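Local coordinates for protein galactose-1-phosphate uridylyltransferase (Pyrobaculum aerophilum str. IM2, PDB 6K9Z) that binds zinc and iron(III) ions and probably transfers a uridylyl group from UDP-glucose to hexose 1-phosphates such as galactose 1-phosphate, at residues L294-P298 with E299-A303; Q239-G242 with I243-Y247; P147-P150 with P151-A155. The protein carries 1 engineered substitution. One frame throughout, in Å; residues are numbered along the deposited sequence.

Interaction 1 (L294-P298 with E299-A303); sequences LDTTP and EETAA
Thr-296 lays its methyl across the helix start beyond it: CG2 comes within 3.3 Å of Thr-301 OG1 and also rests against the carboxylate carbon of Glu-300, whose extended side chain it meets at about a right angle. With CG2 anti to the backbone N (the OG1 torsion chi1 is -53°), the methyl faces the helix, leaving OG1 to donate to Asp-295 OD1 at 2.7 Å from above the carboxylate plane. Two waters stitch the turn. One donates to Thr-296 O and also bonds Thr-301 OG1; the other accepts from Thr-297 N and donates to Glu-300 OE1 at 2.7 Å. Thr-297 is the N-cap of helix 298-309. Its OG1 sits between its own N and carbonyl carbon, where it takes the N-H of Glu-300 at 3.0 Å from Glu-300 N in a nearly straight bond (N-H...O angle 163°). A capping box would have the glutamate three residues on return the bond to Thr-297 N directly; here the second water carries that return link. Helical bonding starts at once, from Thr-301 N to Thr-297 O (3.0 Å) and from Ala-302 N to Pro-298 O (2.9 Å). Glu-299 folds back through a bend at chi2 (77°), bringing OE1 to 3.4 Å from Thr-297 CB and setting the carboxylate alongside the Pro-298 ring. That carboxylate is paired outside the turn: OE2 makes salt bridges to Arg-182 and to Arg-4 of the second subunit, while the Pro-298 ring packs on Val-194.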
ATOM      1  N   LEU A 294      -8.594  -1.319 -11.363  1.00 20.85           N
ATOM      2  CA  LEU A 294      -7.957  -1.387 -12.699  1.00 21.74           C
ATOM      3  C   LEU A 294      -8.908  -0.819 -13.722  1.00 22.98           C
ATOM      4  O   LEU A 294     -10.126  -1.135 -13.652  1.00 23.49           O
ATOM      5  CB  LEU A 294      -7.656  -2.832 -13.087  1.00 20.93           C
ATOM      6  CG  LEU A 294      -6.538  -3.470 -12.322  1.00 20.32           C
ATOM      7  CD1 LEU A 294      -6.361  -4.918 -12.773  1.00 20.18           C
ATOM      8  CD2 LEU A 294      -5.261  -2.654 -12.506  1.00 20.64           C
ATOM      9  N   ASP A 295      -8.362  -0.028 -14.638  1.00 24.27           N
ATOM     10  CA  ASP A 295      -9.170   0.588 -15.704  1.00 26.99           C
ATOM     11  C   ASP A 295      -8.976  -0.214 -16.989  1.00 26.20           C
ATOM     12  O   ASP A 295      -9.516   0.212 -18.027  1.00 26.65           O
ATOM     13  CB  ASP A 295      -8.814   2.065 -15.850  1.00 29.68           C
ATOM     14  CG  ASP A 295      -7.486   2.317 -16.531  1.00 31.36           C
ATOM     15  OD1 ASP A 295      -6.759   1.357 -16.856  1.00 30.44           O
ATOM     16  OD2 ASP A 295      -7.216   3.509 -16.759  1.00 37.19           O
ATOM     17  N   THR A 296      -8.223  -1.300 -16.896  1.00 24.74           N
ATOM     18  CA  THR A 296      -7.892  -2.177 -18.042  1.00 25.17           C
ATOM     19  C   THR A 296      -7.888  -3.620 -17.564  1.00 23.60           C
ATOM     20  O   THR A 296      -7.349  -3.886 -16.476  1.00 22.02           O
ATOM     21  CB  THR A 296      -6.542  -1.792 -18.656  1.00 25.64           C
ATOM     22  OG1 THR A 296      -6.595  -0.392 -18.949  1.00 26.74           O
ATOM     23  CG2 THR A 296      -6.265  -2.574 -19.916  1.00 25.99           C
ATOM     24  N   THR A 297      -8.427  -4.561 -18.338  1.00 23.52           N
ATOM     25  CA  THR A 297      -8.380  -5.955 -17.816  1.00 22.71           C
ATOM     26  C   THR A 297      -6.942  -6.439 -17.753  1.00 22.06           C
ATOM     27  O   THR A 297      -6.137  -6.093 -18.602  1.00 22.29           O
ATOM     28  CB  THR A 297      -9.248  -6.916 -18.617  1.00 23.22           C
ATOM     29  OG1 THR A 297      -8.639  -7.086 -19.896  1.00 23.88           O
ATOM     30  CG2 THR A 297     -10.672  -6.436 -18.737  1.00 24.18           C
ATOM     31  N   PRO A 298      -6.610  -7.318 -16.784  1.00 20.85           N
ATOM     32  CA  PRO A 298      -5.334  -8.029 -16.788  1.00 20.53           C
ATOM     33  C   PRO A 298      -5.051  -8.730 -18.125  1.00 20.61           C
ATOM     34  O   PRO A 298      -3.901  -8.833 -18.492  1.00 20.24           O
ATOM     35  CB  PRO A 298      -5.481  -8.992 -15.605  1.00 20.16           C
ATOM     36  CG  PRO A 298      -6.394  -8.259 -14.627  1.00 19.72           C
ATOM     37  CD  PRO A 298      -7.358  -7.522 -15.535  1.00 20.94           C
ATOM     38  N   GLU A 299      -6.083  -9.262 -18.758  1.00 20.77           N
ATOM     39  CA  GLU A 299      -5.956  -9.998 -20.051  1.00 21.65           C
ATOM     40  C   GLU A 299      -5.505  -9.034 -21.153  1.00 21.80           C
ATOM     41  O   GLU A 299      -4.576  -9.365 -21.893  1.00 21.99           O
ATOM     42  CB  GLU A 299      -7.260 -10.702 -20.376  1.00 22.25           C
ATOM     43  CG  GLU A 299      -7.597 -11.795 -19.372  1.00 22.00           C
ATOM     44  CD  GLU A 299      -8.154 -11.290 -18.041  1.00 21.61           C
ATOM     45  OE1 GLU A 299      -8.893 -10.279 -18.036  1.00 21.63           O
ATOM     46  OE2 GLU A 299      -7.799 -11.862 -17.007  1.00 21.91           O
ATOM     47  N   GLU A 300      -6.104  -7.858 -21.239  1.00 22.71           N
ATOM     48  CA  GLU A 300      -5.674  -6.849 -22.243  1.00 24.31           C
ATOM     49  C   GLU A 300      -4.259  -6.374 -21.889  1.00 22.98           C
ATOM     50  O   GLU A 300      -3.429  -6.251 -22.800  1.00 22.58           O
ATOM     51  CB  GLU A 300      -6.628  -5.653 -22.291  1.00 26.54           C
ATOM     52  CG  GLU A 300      -6.200  -4.576 -23.276  1.00 29.32           C
ATOM     53  CD  GLU A 300      -7.189  -3.442 -23.539  1.00 32.74           C
ATOM     54  OE1 GLU A 300      -8.408  -3.591 -23.244  1.00 34.36           O
ATOM     55  OE2 GLU A 300      -6.746  -2.394 -24.047  1.00 36.44           O
ATOM     56  N   THR A 301      -3.957  -6.145 -20.612  1.00 22.19           N
ATOM     57  CA  THR A 301      -2.614  -5.666 -20.206  1.00 21.46           C
ATOM     58  C   THR A 301      -1.555  -6.734 -20.550  1.00 20.65           C
ATOM     59  O   THR A 301      -0.515  -6.375 -21.114  1.00 19.57           O
ATOM     60  CB  THR A 301      -2.626  -5.140 -18.768  1.00 22.35           C
ATOM     61  OG1 THR A 301      -3.522  -4.012 -18.771  1.00 23.29           O
ATOM     62  CG2 THR A 301      -1.220  -4.754 -18.361  1.00 22.61           C
ATOM     63  N   ALA A 302      -1.803  -8.010 -20.258  1.00 20.13           N
ATOM     64  CA  ALA A 302      -0.888  -9.083 -20.696  1.00 19.76           C
ATOM     65  C   ALA A 302      -0.639  -9.006 -22.218  1.00 20.57           C
ATOM     66  O   ALA A 302       0.520  -9.171 -22.642  1.00 20.04           O
ATOM     67  CB  ALA A 302      -1.464 -10.390 -20.276  1.00 20.09           C
ATOM     68  N   ALA A 303      -1.671  -8.831 -23.030  1.00 21.99           N
ATOM     69  CA  ALA A 303      -1.523  -8.841 -24.509  1.00 23.25           C
ATOM     70  C   ALA A 303      -0.588  -7.692 -24.908  1.00 23.65           C
ATOM     71  O   ALA A 303       0.294  -7.866 -25.806  1.00 22.92           O
ATOM     72  CB  ALA A 303      -2.876  -8.717 -25.191  1.00 25.27           C
TER
HETATM   73  O   HOH W   1      -4.650  -4.213 -16.243  1.00 23.30           O
HETATM   74  O   HOH W   2      -9.584  -3.730 -20.848  1.00 25.44           O

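Interaction 2 (Q239-G242 with I243-Y247); sequences QVAG and IPMPY
Met-245 and Val-240 meet at a slant, methyl against methyl: Met-245 CE presses on Val-240 CG1 at 3.5 Å, closer than carbons usually come. The methionine reaches back to the helix end by running straight out from the backbone, CG anti to N (chi1 -169°), and bending at its last torsion, chi3 -61°, which swings CE round to Val-240. Met-245 CE also lies 4.1 Å from Ala-241 CB, so one terminal carbon is shared by two neighbouring side chains. Between them the chain leaves helix 220-240 and turns towards strand 247-252. Gly-242 makes the turn with a positive phi of 99°, and a CB at those backbone angles would jam against the carbonyl O of Ala-241; Gly-242 N still donates to Gln-239 O at 2.8 Å. A water spans the mouth of the turn, accepting from Ala-241 N and donating to Ile-243 O, both at 2.8 Å. Ile-243 points away from the helix end, although its CG2 touches Gly-242 O at 3.5 Å, and its side chain packs on Tyr-273. Met-245 is buried between the helix end and neighbouring parts of the fold, packing on Tyr-273 and, together with Val-240, on His-202 of strand 202-208.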
ATOM      1  N   GLN A 239       9.256  -0.054 -22.491  1.00 35.78           N
ATOM      2  CA  GLN A 239       8.684   0.530 -23.739  1.00 38.64           C
ATOM      3  C   GLN A 239       7.168   0.333 -23.897  1.00 36.69           C
ATOM      4  O   GLN A 239       6.598   1.026 -24.757  1.00 40.41           O
ATOM      5  CB  GLN A 239       9.353  -0.049 -24.989  1.00 38.98           C
ATOM      6  CG  GLN A 239      10.579  -0.908 -24.724  1.00 43.08           C
ATOM      7  CD  GLN A 239      10.896  -1.784 -25.911  1.00 43.21           C
ATOM      8  OE1 GLN A 239      10.832  -1.356 -27.061  1.00 42.46           O
ATOM      9  NE2 GLN A 239      11.234  -3.032 -25.636  1.00 43.14           N
ATOM     10  N   VAL A 240       6.524  -0.543 -23.121  1.00 32.82           N
ATOM     11  CA  VAL A 240       5.074  -0.788 -23.364  1.00 32.55           C
ATOM     12  C   VAL A 240       4.335   0.549 -23.359  1.00 35.15           C
ATOM     13  O   VAL A 240       3.382   0.662 -24.085  1.00 34.12           O
ATOM     14  CB  VAL A 240       4.469  -1.796 -22.366  1.00 30.65           C
ATOM     15  CG1 VAL A 240       4.512  -1.277 -20.939  1.00 30.39           C
ATOM     16  CG2 VAL A 240       3.049  -2.174 -22.764  1.00 31.11           C
ATOM     17  N   ALA A 241       4.773   1.539 -22.586  1.00 37.38           N
ATOM     18  CA  ALA A 241       4.083   2.861 -22.550  1.00 41.02           C
ATOM     19  C   ALA A 241       4.825   3.921 -23.399  1.00 43.02           C
ATOM     20  O   ALA A 241       4.343   5.022 -23.452  1.00 49.20           O
ATOM     21  CB  ALA A 241       3.861   3.289 -21.106  1.00 40.54           C
ATOM     22  N   GLY A 242       5.941   3.641 -24.060  1.00 46.46           N
ATOM     23  CA  GLY A 242       6.582   4.652 -24.932  1.00 47.53           C
ATOM     24  C   GLY A 242       7.755   5.355 -24.254  1.00 49.14           C
ATOM     25  O   GLY A 242       8.655   5.815 -24.984  1.00 51.26           O
ATOM     26  N   ILE A 243       7.760   5.450 -22.914  1.00 45.34           N
ATOM     27  CA  ILE A 243       8.878   6.017 -22.097  1.00 42.56           C
ATOM     28  C   ILE A 243       9.150   5.038 -20.962  1.00 38.99           C
ATOM     29  O   ILE A 243       8.220   4.360 -20.532  1.00 38.57           O
ATOM     30  CB  ILE A 243       8.526   7.413 -21.546  1.00 45.38           C
ATOM     31  CG1 ILE A 243       7.205   7.398 -20.763  1.00 45.24           C
ATOM     32  CG2 ILE A 243       8.527   8.475 -22.656  1.00 47.96           C
ATOM     33  CD1 ILE A 243       6.663   8.764 -20.411  1.00 47.20           C
ATOM     34  N   PRO A 244      10.358   5.008 -20.360  1.00 34.32           N
ATOM     35  CA  PRO A 244      10.602   4.140 -19.210  1.00 30.95           C
ATOM     36  C   PRO A 244       9.533   4.370 -18.144  1.00 28.31           C
ATOM     37  O   PRO A 244       9.079   5.470 -17.940  1.00 28.06           O
ATOM     38  CB  PRO A 244      11.986   4.523 -18.701  1.00 31.45           C
ATOM     39  CG  PRO A 244      12.617   5.144 -19.943  1.00 33.38           C
ATOM     40  CD  PRO A 244      11.487   5.916 -20.591  1.00 34.58           C
ATOM     41  N   MET A 245       9.136   3.269 -17.522  1.00 25.54           N
ATOM     42  CA  MET A 245       8.071   3.206 -16.499  1.00 24.21           C
ATOM     43  C   MET A 245       8.721   3.008 -15.131  1.00 21.87           C
ATOM     44  O   MET A 245       9.547   2.103 -14.936  1.00 20.68           O
ATOM     45  CB  MET A 245       7.193   1.986 -16.787  1.00 23.36           C
ATOM     46  CG  MET A 245       5.989   1.978 -16.012  1.00 23.25           C
ATOM     47  SD  MET A 245       4.997   0.526 -16.272  1.00 20.94           S
ATOM     48  CE  MET A 245       4.607   0.622 -18.016  1.00 22.72           C
ATOM     49  N   PRO A 246       8.327   3.795 -14.125  1.00 20.71           N
ATOM     50  CA  PRO A 246       8.738   3.495 -12.759  1.00 19.87           C
ATOM     51  C   PRO A 246       8.105   2.168 -12.364  1.00 18.87           C
ATOM     52  O   PRO A 246       6.951   1.825 -12.746  1.00 18.47           O
ATOM     53  CB  PRO A 246       8.208   4.662 -11.922  1.00 20.54           C
ATOM     54  CG  PRO A 246       7.086   5.234 -12.787  1.00 21.00           C
ATOM     55  CD  PRO A 246       7.457   4.969 -14.227  1.00 21.81           C
ATOM     56  N   TYR A 247       8.822   1.410 -11.547  1.00 17.47           N
ATOM     57  CA  TYR A 247       8.268   0.125 -11.080  1.00 17.11           C
ATOM     58  C   TYR A 247       8.869  -0.239  -9.724  1.00 17.00           C
ATOM     59  O   TYR A 247       9.925   0.325  -9.288  1.00 16.40           O
ATOM     60  CB  TYR A 247       8.528  -1.008 -12.078  1.00 17.11           C
ATOM     61  CG  TYR A 247       9.976  -1.380 -12.238  1.00 17.45           C
ATOM     62  CD1 TYR A 247      10.566  -2.256 -11.355  1.00 17.39           C
ATOM     63  CD2 TYR A 247      10.745  -0.844 -13.246  1.00 18.35           C
ATOM     64  CE1 TYR A 247      11.901  -2.601 -11.446  1.00 17.78           C
ATOM     65  CE2 TYR A 247      12.089  -1.177 -13.361  1.00 18.87           C
ATOM     66  CZ  TYR A 247      12.663  -2.030 -12.442  1.00 18.31           C
ATOM     67  OH  TYR A 247      13.989  -2.336 -12.494  1.00 19.05           O
TER
HETATM   68  O   HOH W   3       6.740   2.017 -20.580  1.00 31.57           O

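Interaction 3 (P147-P150 with P151-A155); sequences PVVP and PRVRA
Val-149 and Pro-150 run extended into the start of helix 151-167, and the chain changes course at Pro-151: psi falls from 133° at Pro-150 to a helical -38°. Pro-150 holds the N-cap position, and its carbonyl O accepts a helical i to i+4 bond from Arg-154 N at 2.9 Å. Because of this turn Val-149 comes beside the first turn of the helix, its CA 6.0 Å from the CA of Arg-154. The arginine leaves the helix with CG anti to N and stays extended until chi3, where a bend (-76°) folds the guanidinium back over Val-149. Arg-154 NH1 lies 2.7 Å from Val-149 O, but the N-H is poorly aimed and the bond is weak. Val-149 CB sits 3.8 Å above one face of the guanidinium, offset toward its rim, so the residue meets the arginine through both its carbonyl and its side chain. With a leucine in place of Arg-154, the Val-149 carbonyl would probably lose this side-chain donor and CB the flat group lying over it. Val-149 CG1, also anti to its N, packs close to the Arg-154 backbone N at 3.8 Å. It touches Val-153 CG1 more loosely, at 4.3 Å, and the other branch of that valine, CG2, lies equally far from Pro-150 CB. Tyr-121 of strand 121-128 lies against Val-149, Pro-150 and Val-153. The end of Arg-152 leads away from segment 147-150 to a salt bridge with Glu-11 of the second subunit. A proline in the first helical turn, where no backbone N-H is needed, is a common helix opening; here it begins the helix that carries the iron ligand Glu-156, with Val-153 packed on another ligand, His-252.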
ATOM      1  N   PRO A 147      13.719  -9.725  11.687  1.00 17.24           N
ATOM      2  CA  PRO A 147      13.342 -10.647  12.748  1.00 18.18           C
ATOM      3  C   PRO A 147      11.878 -11.106  12.689  1.00 18.52           C
ATOM      4  O   PRO A 147      11.503 -11.844  13.591  1.00 19.17           O
ATOM      5  CB  PRO A 147      13.582  -9.798  14.011  1.00 19.33           C
ATOM      6  CG  PRO A 147      13.197  -8.408  13.557  1.00 18.70           C
ATOM      7  CD  PRO A 147      13.637  -8.317  12.118  1.00 17.52           C
ATOM      8  N   VAL A 148      11.110 -10.616  11.707  1.00 17.77           N
ATOM      9  CA  VAL A 148       9.655 -10.853  11.526  1.00 18.34           C
ATOM     10  C   VAL A 148       9.460 -11.200  10.065  1.00 17.38           C
ATOM     11  O   VAL A 148      10.288 -10.805   9.202  1.00 17.16           O
ATOM     12  CB  VAL A 148       8.805  -9.621  11.908  1.00 18.86           C
ATOM     13  CG1 VAL A 148       8.767  -9.378  13.396  1.00 20.90           C
ATOM     14  CG2 VAL A 148       9.264  -8.401  11.175  1.00 18.63           C
ATOM     15  N   VAL A 149       8.384 -11.889   9.777  1.00 17.22           N
ATOM     16  CA  VAL A 149       7.952 -12.146   8.387  1.00 16.45           C
ATOM     17  C   VAL A 149       7.140 -10.945   7.930  1.00 16.50           C
ATOM     18  O   VAL A 149       6.224 -10.478   8.621  1.00 16.92           O
ATOM     19  CB  VAL A 149       7.134 -13.435   8.276  1.00 17.04           C
ATOM     20  CG1 VAL A 149       6.617 -13.642   6.872  1.00 16.32           C
ATOM     21  CG2 VAL A 149       7.934 -14.629   8.750  1.00 18.54           C
ATOM     22  N   PRO A 150       7.472 -10.366   6.787  1.00 15.94           N
ATOM     23  CA  PRO A 150       6.653  -9.262   6.281  1.00 16.09           C
ATOM     24  C   PRO A 150       5.164  -9.602   6.183  1.00 16.83           C
ATOM     25  O   PRO A 150       4.809 -10.696   5.706  1.00 16.02           O
ATOM     26  CB  PRO A 150       7.234  -9.055   4.900  1.00 16.13           C
ATOM     27  CG  PRO A 150       8.683  -9.489   5.013  1.00 16.20           C
ATOM     28  CD  PRO A 150       8.627 -10.696   5.936  1.00 16.01           C
ATOM     29  N   PRO A 151       4.246  -8.719   6.665  1.00 17.07           N
ATOM     30  CA  PRO A 151       2.826  -9.071   6.733  1.00 18.10           C
ATOM     31  C   PRO A 151       2.214  -9.565   5.415  1.00 17.68           C
ATOM     32  O   PRO A 151       1.422 -10.506   5.477  1.00 18.18           O
ATOM     33  CB  PRO A 151       2.138  -7.799   7.261  1.00 19.18           C
ATOM     34  CG  PRO A 151       3.225  -7.212   8.152  1.00 19.07           C
ATOM     35  CD  PRO A 151       4.516  -7.454   7.388  1.00 17.87           C
ATOM     36  N   ARG A 152       2.600  -8.995   4.275  1.00 17.29           N
ATOM     37  CA  ARG A 152       1.974  -9.411   2.995  1.00 17.65           C
ATOM     38  C   ARG A 152       2.389 -10.854   2.689  1.00 16.43           C
ATOM     39  O   ARG A 152       1.565 -11.651   2.272  1.00 16.47           O
ATOM     40  CB  ARG A 152       2.367  -8.474   1.856  1.00 18.28           C
ATOM     41  CG  ARG A 152       1.843  -8.933   0.493  1.00 20.28           C
ATOM     42  CD  ARG A 152       1.943  -7.951  -0.677  1.00 21.81           C
ATOM     43  NE  ARG A 152       1.052  -6.894  -0.346  1.00 23.56           N
ATOM     44  CZ  ARG A 152      -0.241  -6.926  -0.527  1.00 24.84           C
ATOM     45  NH1 ARG A 152      -0.800  -7.914  -1.175  1.00 25.36           N
ATOM     46  NH2 ARG A 152      -0.976  -5.910  -0.117  1.00 27.78           N
ATOM     47  N   VAL A 153       3.642 -11.185   2.997  1.00 17.39           N
ATOM     48  CA  VAL A 153       4.151 -12.564   2.767  1.00 16.35           C
ATOM     49  C   VAL A 153       3.531 -13.496   3.798  1.00 16.67           C
ATOM     50  O   VAL A 153       3.131 -14.588   3.388  1.00 15.58           O
ATOM     51  CB  VAL A 153       5.693 -12.631   2.746  1.00 16.79           C
ATOM     52  CG1 VAL A 153       6.163 -14.092   2.597  1.00 16.37           C
ATOM     53  CG2 VAL A 153       6.227 -11.725   1.624  1.00 16.90           C
ATOM     54  N   ARG A 154       3.348 -13.066   5.050  1.00 18.08           N
ATOM     55  CA  ARG A 154       2.666 -13.892   6.066  1.00 19.55           C
ATOM     56  C   ARG A 154       1.276 -14.262   5.538  1.00 18.90           C
ATOM     57  O   ARG A 154       0.875 -15.415   5.730  1.00 18.27           O
ATOM     58  CB  ARG A 154       2.526 -13.190   7.412  1.00 23.14           C
ATOM     59  CG  ARG A 154       1.874 -14.036   8.508  1.00 26.94           C
ATOM     60  CD  ARG A 154       1.893 -13.345   9.864  1.00 32.16           C
ATOM     61  NE  ARG A 154       3.195 -13.319  10.597  1.00 37.56           N
ATOM     62  CZ  ARG A 154       4.114 -12.287  10.616  1.00 40.46           C
ATOM     63  NH1 ARG A 154       3.943 -11.198   9.877  1.00 38.29           N
ATOM     64  NH2 ARG A 154       5.210 -12.376  11.383  1.00 46.14           N
ATOM     65  N   ALA A 155       0.495 -13.296   5.043  1.00 18.61           N
ATOM     66  CA  ALA A 155      -0.883 -13.552   4.545  1.00 19.21           C
ATOM     67  C   ALA A 155      -0.778 -14.612   3.421  1.00 17.98           C
ATOM     68  O   ALA A 155      -1.557 -15.598   3.429  1.00 18.07           O
ATOM     69  CB  ALA A 155      -1.506 -12.272   4.053  1.00 20.05           C
TER

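Overall arrangement
The chain passes through the three local turns in series: interaction 3 starts helix 151-167, interaction 2 ends helix 220-240 and interaction 1 starts helix 298-309. Interactions 1 and 2 are neighbours, with centres 16 Å apart and nearest atoms about 6 Å apart, yet they do not touch. Interaction 3 lies 29 Å and 30 Å from them, centre to centre, and on the opposite side of the chain's centre from interaction 2. It adjoins the iron site, the Arg-152 side chain being about 6 Å from the ion. The side chain of Pro-150 is about 13 Å from a bound UDP, and that of Thr-296 about 12 Å from a bound UDP. Interactions 1 and 3 both touch the second subunit; interaction 2 does not.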